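Lipase (Penicillium expansum, PDB 3G7N) hydrolyses triacylglycerols and other acylglycerol lipids, releasing free fatty acids, as a secreted alkaline lipase of the alpha/beta-hydrolase superfamily. Local coordinates at residues G173-L187 against K202-E214. Sequence-based numbering, arbitrary orientation.
Sequences GTAQAGTFNRGNNVL and KHYGTEYYSSGTE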
loop_
_atom_site.group_PDB
_atom_site.type_symbol
_atom_site.label_atom_id
_atom_site.label_comp_id
_atom_site.label_asym_id
_atom_site.label_seq_id
_atom_site.Cartn_x
_atom_site.Cartn_y
_atom_site.Cartn_z
ATOM N N GLY A 173 9.482 -2.086 -9.880
ATOM C CA GLY A 173 8.368 -1.262 -9.424
ATOM C C GLY A 173 8.432 0.137 -10.025
ATOM O O GLY A 173 7.432 0.652 -10.528
ATOM N N THR A 174 9.626 0.733 -10.028
ATOM C CA THR A 174 9.814 2.054 -10.593
ATOM C C THR A 174 9.463 2.084 -12.084
ATOM O O THR A 174 8.925 3.089 -12.578
ATOM C CB THR A 174 11.265 2.511 -10.402
ATOM O OG1 THR A 174 11.555 2.555 -8.995
ATOM C CG2 THR A 174 11.488 3.904 -10.985
ATOM N N ALA A 175 9.733 0.978 -12.770
ATOM C CA ALA A 175 9.517 0.891 -14.221
ATOM C C ALA A 175 8.037 0.916 -14.604
ATOM O O ALA A 175 7.697 1.223 -15.750
ATOM C CB ALA A 175 10.189 -0.338 -14.783
ATOM N N GLN A 176 7.151 0.508 -13.697
ATOM C CA GLN A 176 5.734 0.469 -14.030
ATOM C C GLN A 176 5.158 1.843 -14.260
ATOM O O GLN A 176 5.460 2.810 -13.563
ATOM C CB GLN A 176 4.921 -0.251 -12.957
ATOM C CG GLN A 176 5.450 -1.609 -12.639
ATOM C CD GLN A 176 5.688 -2.424 -13.892
ATOM O OE1 GLN A 176 4.776 -2.611 -14.705
ATOM N NE2 GLN A 176 6.935 -2.853 -14.097
ATOM N N ALA A 177 4.337 1.949 -15.299
ATOM C CA ALA A 177 3.512 3.116 -15.442
ATOM C C ALA A 177 2.593 3.148 -14.223
ATOM O O ALA A 177 2.201 2.101 -13.693
ATOM C CB ALA A 177 2.695 3.041 -16.742
ATOM N N GLY A 178 2.176 4.339 -13.846
ATOM C CA GLY A 178 1.407 4.493 -12.613
ATOM C C GLY A 178 2.265 5.038 -11.495
ATOM O O GLY A 178 3.493 4.970 -11.557
ATOM N N THR A 179 1.616 5.665 -10.527
ATOM C CA THR A 179 2.288 6.359 -9.444
ATOM C C THR A 179 2.168 5.553 -8.156
ATOM O O THR A 179 1.061 5.335 -7.656
ATOM C CB THR A 179 1.689 7.753 -9.237
ATOM O OG1 THR A 179 1.772 8.480 -10.474
ATOM C CG2 THR A 179 2.413 8.533 -8.149
ATOM N N PHE A 180 3.313 5.156 -7.612
ATOM C CA PHE A 180 3.385 4.495 -6.303
ATOM C C PHE A 180 3.882 5.467 -5.244
ATOM O O PHE A 180 5.009 6.001 -5.353
ATOM C CB PHE A 180 4.278 3.257 -6.372
ATOM C CG PHE A 180 4.413 2.539 -5.052
ATOM C CD1 PHE A 180 3.303 1.981 -4.447
ATOM C CD2 PHE A 180 5.648 2.391 -4.439
ATOM C CE1 PHE A 180 3.398 1.413 -3.173
ATOM C CE2 PHE A 180 5.761 1.721 -3.218
ATOM C CZ PHE A 180 4.630 1.252 -2.575
ATOM N N ASN A 181 3.045 5.709 -4.237
ATOM C CA ASN A 181 3.385 6.606 -3.144
ATOM C C ASN A 181 3.577 5.800 -1.863
ATOM O O ASN A 181 2.796 4.892 -1.570
ATOM C CB ASN A 181 2.260 7.616 -2.917
ATOM C CG ASN A 181 2.023 8.482 -4.109
ATOM O OD1 ASN A 181 2.984 8.911 -4.762
ATOM N ND2 ASN A 181 0.760 8.558 -4.529
ATOM N N ARG A 182 4.595 6.164 -1.079
ATOM C CA ARG A 182 4.794 5.606 0.276
ATOM C C ARG A 182 4.526 6.691 1.288
ATOM O O ARG A 182 5.346 7.605 1.439
ATOM C CB ARG A 182 6.224 5.079 0.422
ATOM C CG ARG A 182 6.488 3.909 -0.473
ATOM C CD ARG A 182 7.818 3.241 -0.153
ATOM N NE ARG A 182 8.944 4.113 -0.474
ATOM C CZ ARG A 182 9.790 4.634 0.421
ATOM N NH1 ARG A 182 9.562 4.554 1.739
ATOM N NH2 ARG A 182 10.854 5.298 -0.014
ATOM N N GLY A 183 3.376 6.642 1.946
ATOM C CA GLY A 183 3.012 7.689 2.898
ATOM C C GLY A 183 3.332 7.248 4.311
ATOM O O GLY A 183 2.736 6.280 4.804
ATOM N N ASN A 184 4.269 7.953 4.961
ATOM C CA ASN A 184 4.807 7.531 6.261
ATOM C C ASN A 184 4.576 8.544 7.369
ATOM O O ASN A 184 4.200 9.707 7.121
ATOM C CB ASN A 184 6.288 7.186 6.108
ATOM C CG ASN A 184 6.477 5.939 5.306
ATOM O OD1 ASN A 184 5.587 5.079 5.282
ATOM N ND2 ASN A 184 7.609 5.815 4.627
ATOM N N ASN A 185 4.734 8.070 8.598
ATOM C CA ASN A 185 4.394 8.854 9.773
ATOM C C ASN A 185 5.592 9.034 10.705
ATOM O O ASN A 185 6.450 8.145 10.842
ATOM C CB ASN A 185 3.247 8.177 10.518
ATOM C CG ASN A 185 2.564 9.105 11.504
ATOM O OD1 ASN A 185 2.152 10.199 11.126
ATOM N ND2 ASN A 185 2.352 8.640 12.735
ATOM N N VAL A 186 5.571 10.148 11.433
ATOM C CA VAL A 186 6.531 10.376 12.496
ATOM C C VAL A 186 6.493 9.266 13.524
ATOM O O VAL A 186 5.485 8.597 13.718
ATOM C CB VAL A 186 6.302 11.719 13.195
ATOM C CG1 VAL A 186 6.635 12.875 12.257
ATOM C CG2 VAL A 186 4.905 11.806 13.780
ATOM N N LEU A 187 7.657 9.013 14.132
ATOM C CA LEU A 187 7.748 8.095 15.261
ATOM C C LEU A 187 7.444 6.656 14.886
ATOM O O LEU A 187 7.082 5.853 15.739
ATOM C CB LEU A 187 6.872 8.552 16.441
ATOM C CG LEU A 187 7.354 9.813 17.160
ATOM C CD1 LEU A 187 6.270 10.302 18.104
ATOM C CD2 LEU A 187 8.655 9.525 17.914
ATOM N N LYS A 202 14.978 -2.868 -0.597
ATOM C CA LYS A 202 14.901 -1.582 -1.277
ATOM C C LYS A 202 13.459 -1.165 -1.496
ATOM O O LYS A 202 12.633 -1.966 -1.970
ATOM C CB LYS A 202 15.644 -1.637 -2.619
ATOM C CG LYS A 202 17.122 -2.051 -2.495
ATOM C CD LYS A 202 17.918 -1.029 -1.696
ATOM C CE LYS A 202 19.411 -1.364 -1.674
ATOM N NZ LYS A 202 20.157 -0.380 -0.828
ATOM N N HIS A 203 13.210 0.101 -1.188
ATOM C CA HIS A 203 11.948 0.769 -1.491
ATOM C C HIS A 203 11.917 1.245 -2.939
ATOM O O HIS A 203 12.973 1.492 -3.551
ATOM C CB HIS A 203 11.762 1.990 -0.593
ATOM C CG HIS A 203 11.391 1.661 0.815
ATOM N ND1 HIS A 203 10.172 1.108 1.152
ATOM C CD2 HIS A 203 12.023 1.938 1.977
ATOM C CE1 HIS A 203 10.075 1.058 2.469
ATOM N NE2 HIS A 203 11.177 1.569 2.992
ATOM N N TYR A 204 10.708 1.503 -3.434
ATOM C CA TYR A 204 10.532 2.351 -4.619
ATOM C C TYR A 204 9.384 3.317 -4.371
ATOM O O TYR A 204 8.711 3.254 -3.339
ATOM C CB TYR A 204 10.303 1.498 -5.883
ATOM C CG TYR A 204 8.923 0.850 -5.999
ATOM C CD1 TYR A 204 7.998 1.331 -6.927
ATOM C CD2 TYR A 204 8.604 -0.311 -5.308
ATOM C CE1 TYR A 204 6.748 0.741 -7.059
ATOM C CE2 TYR A 204 7.370 -0.927 -5.461
ATOM C CZ TYR A 204 6.467 -0.412 -6.366
ATOM O OH TYR A 204 5.224 -0.971 -6.535
ATOM N N GLY A 205 9.169 4.233 -5.303
ATOM C CA GLY A 205 8.035 5.139 -5.256
ATOM C C GLY A 205 8.445 6.527 -4.817
ATOM O O GLY A 205 9.636 6.884 -4.846
ATOM N N THR A 206 7.467 7.328 -4.448
ATOM C CA THR A 206 7.706 8.652 -3.883
ATOM C C THR A 206 7.253 8.632 -2.427
ATOM O O THR A 206 6.113 8.279 -2.138
ATOM C CB THR A 206 6.899 9.729 -4.633
ATOM O OG1 THR A 206 7.289 9.731 -6.013
ATOM C CG2 THR A 206 7.134 11.105 -4.041
ATOM N N GLU A 207 8.165 8.952 -1.516
ATOM C CA GLU A 207 7.820 8.970 -0.109
ATOM C C GLU A 207 7.253 10.312 0.277
ATOM O O GLU A 207 7.775 11.351 -0.139
ATOM C CB GLU A 207 9.036 8.635 0.773
ATOM C CG GLU A 207 8.646 8.447 2.255
ATOM C CD GLU A 207 9.798 8.146 3.210
ATOM O OE1 GLU A 207 10.969 8.094 2.782
ATOM O OE2 GLU A 207 9.505 7.986 4.408
ATOM N N TYR A 208 6.185 10.298 1.062
ATOM C CA TYR A 208 5.643 11.488 1.704
ATOM C C TYR A 208 5.647 11.232 3.201
ATOM O O TYR A 208 5.653 10.077 3.636
ATOM C CB TYR A 208 4.195 11.744 1.266
ATOM C CG TYR A 208 4.038 12.098 -0.202
ATOM C CD1 TYR A 208 4.074 13.428 -0.622
ATOM C CD2 TYR A 208 3.973 11.104 -1.177
ATOM C CE1 TYR A 208 4.039 13.761 -1.978
ATOM C CE2 TYR A 208 3.861 11.420 -2.532
ATOM C CZ TYR A 208 3.969 12.751 -2.924
ATOM O OH TYR A 208 3.915 13.074 -4.268
ATOM N N TYR A 209 5.651 12.298 3.998
ATOM C CA TYR A 209 5.879 12.156 5.424
ATOM C C TYR A 209 5.132 13.267 6.143
ATOM O O TYR A 209 5.046 14.388 5.631
ATOM C CB TYR A 209 7.385 12.235 5.694
ATOM C CG TYR A 209 7.815 11.761 7.061
ATOM C CD1 TYR A 209 7.950 10.406 7.345
ATOM C CD2 TYR A 209 8.253 12.666 8.006
ATOM C CE1 TYR A 209 8.400 9.970 8.559
ATOM C CE2 TYR A 209 8.834 12.227 9.205
ATOM C CZ TYR A 209 8.884 10.863 9.463
ATOM O OH TYR A 209 9.445 10.404 10.641
ATOM N N SER A 210 4.545 12.976 7.292
ATOM C CA SER A 210 3.883 14.027 8.055
ATOM C C SER A 210 3.911 13.695 9.524
ATOM O O SER A 210 4.205 12.551 9.910
ATOM C CB SER A 210 2.433 14.262 7.581
ATOM O OG SER A 210 1.513 13.425 8.271
ATOM N N SER A 211 3.502 14.668 10.332
ATOM C CA SER A 211 3.197 14.423 11.730
ATOM C C SER A 211 1.699 14.550 11.978
ATOM O O SER A 211 1.269 14.724 13.123
ATOM C CB SER A 211 3.974 15.392 12.637
ATOM O OG SER A 211 3.691 16.736 12.306
ATOM N N GLY A 212 0.897 14.317 10.940
ATOM C CA GLY A 212 -0.541 14.147 11.127
ATOM C C GLY A 212 -1.366 15.324 10.640
ATOM O O GLY A 212 -2.582 15.325 10.759
ATOM N N THR A 213 -0.705 16.323 10.073
ATOM C CA THR A 213 -1.387 17.540 9.640
ATOM C C THR A 213 -0.995 17.895 8.210
ATOM O O THR A 213 0.086 17.537 7.738
ATOM C CB THR A 213 -1.045 18.752 10.535
ATOM O OG1 THR A 213 0.347 19.052 10.410
ATOM C CG2 THR A 213 -1.377 18.483 11.988
ATOM N N GLU A 214 -1.831 18.696 7.550
ATOM C CA GLU A 214 -1.527 19.156 6.213
ATOM C C GLU A 214 -0.241 19.982 6.199
ATOM O O GLU A 214 0.628 19.799 5.350
ATOM C CB GLU A 214 -2.691 19.989 5.671
ATOM C CG GLU A 214 -2.491 20.446 4.241
ATOM C CD GLU A 214 -3.772 20.949 3.590
ATOM O OE1 GLU A 214 -4.720 20.150 3.431
ATOM O OE2 GLU A 214 -3.771 22.097 3.104
HETATM O O HOH W 1 10.712 4.803 -7.672
HETATM O O HOH W 2 6.054 7.702 -7.444
HETATM O O HOH W 3 3.361 11.199 -6.158
HETATM O O HOH W 4 12.038 5.112 3.537
HETATM O O HOH W 5 1.744 10.676 8.413
#
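Strands 179-185 and 206-210 pair in parallel, with Asn181 beside Thr206 and Asn185 beside Ser210, in the central sheet of the alpha/beta-hydrolase fold; strand 154-159 borders the first strand on its other side. The ladder runs from Thr206 N to Phe180 O (2.9 Å) down to Val186 N on Ser210 O, just past the end of strand 179-185. Ahead of the ladder, the Tyr204 ring is sandwiched: Gly173 CA sits over one face, 3.6 Å from the centroid, and Phe180 makes an offset stack on the other, planes 28° apart. CG of Tyr204 lies between its backbone N and carbonyl carbon (chi1 74°), which swings the ring back between helix 167-175 and Phe180 of strand 179-185, and its OH bonds to Ser139 O on helix 133-148. With an alanine here, the Phe180 face and Gly173 would probably lose their shared filler, and Ser139 O its hydroxyl partner. Next along, the Arg182 guanidinium lies flat on the His203 ring, centres 3.7 Å apart and planes at 7°, with Glu207 CB over its opposite face. A bend at chi3 brings the NE edge of the guanidinium to Tyr204 O, in a weak bond near its plane, while NH2 goes to Gln223. The salt bridge from NH1 to Glu207 OE1 is long, 3.9 Å, and a water spans the two atoms. Glu207 OE2 instead accepts a straight bond from Asn184 ND2 (2.9 Å), which comes from above the carboxylate plane, and also bonds to Ser229 OG. Such a shared network probably spreads the buried arginine and glutamate charges over water and neutral amide, carbonyl and hydroxyl partners, rather than leaving them to one tight ion pair.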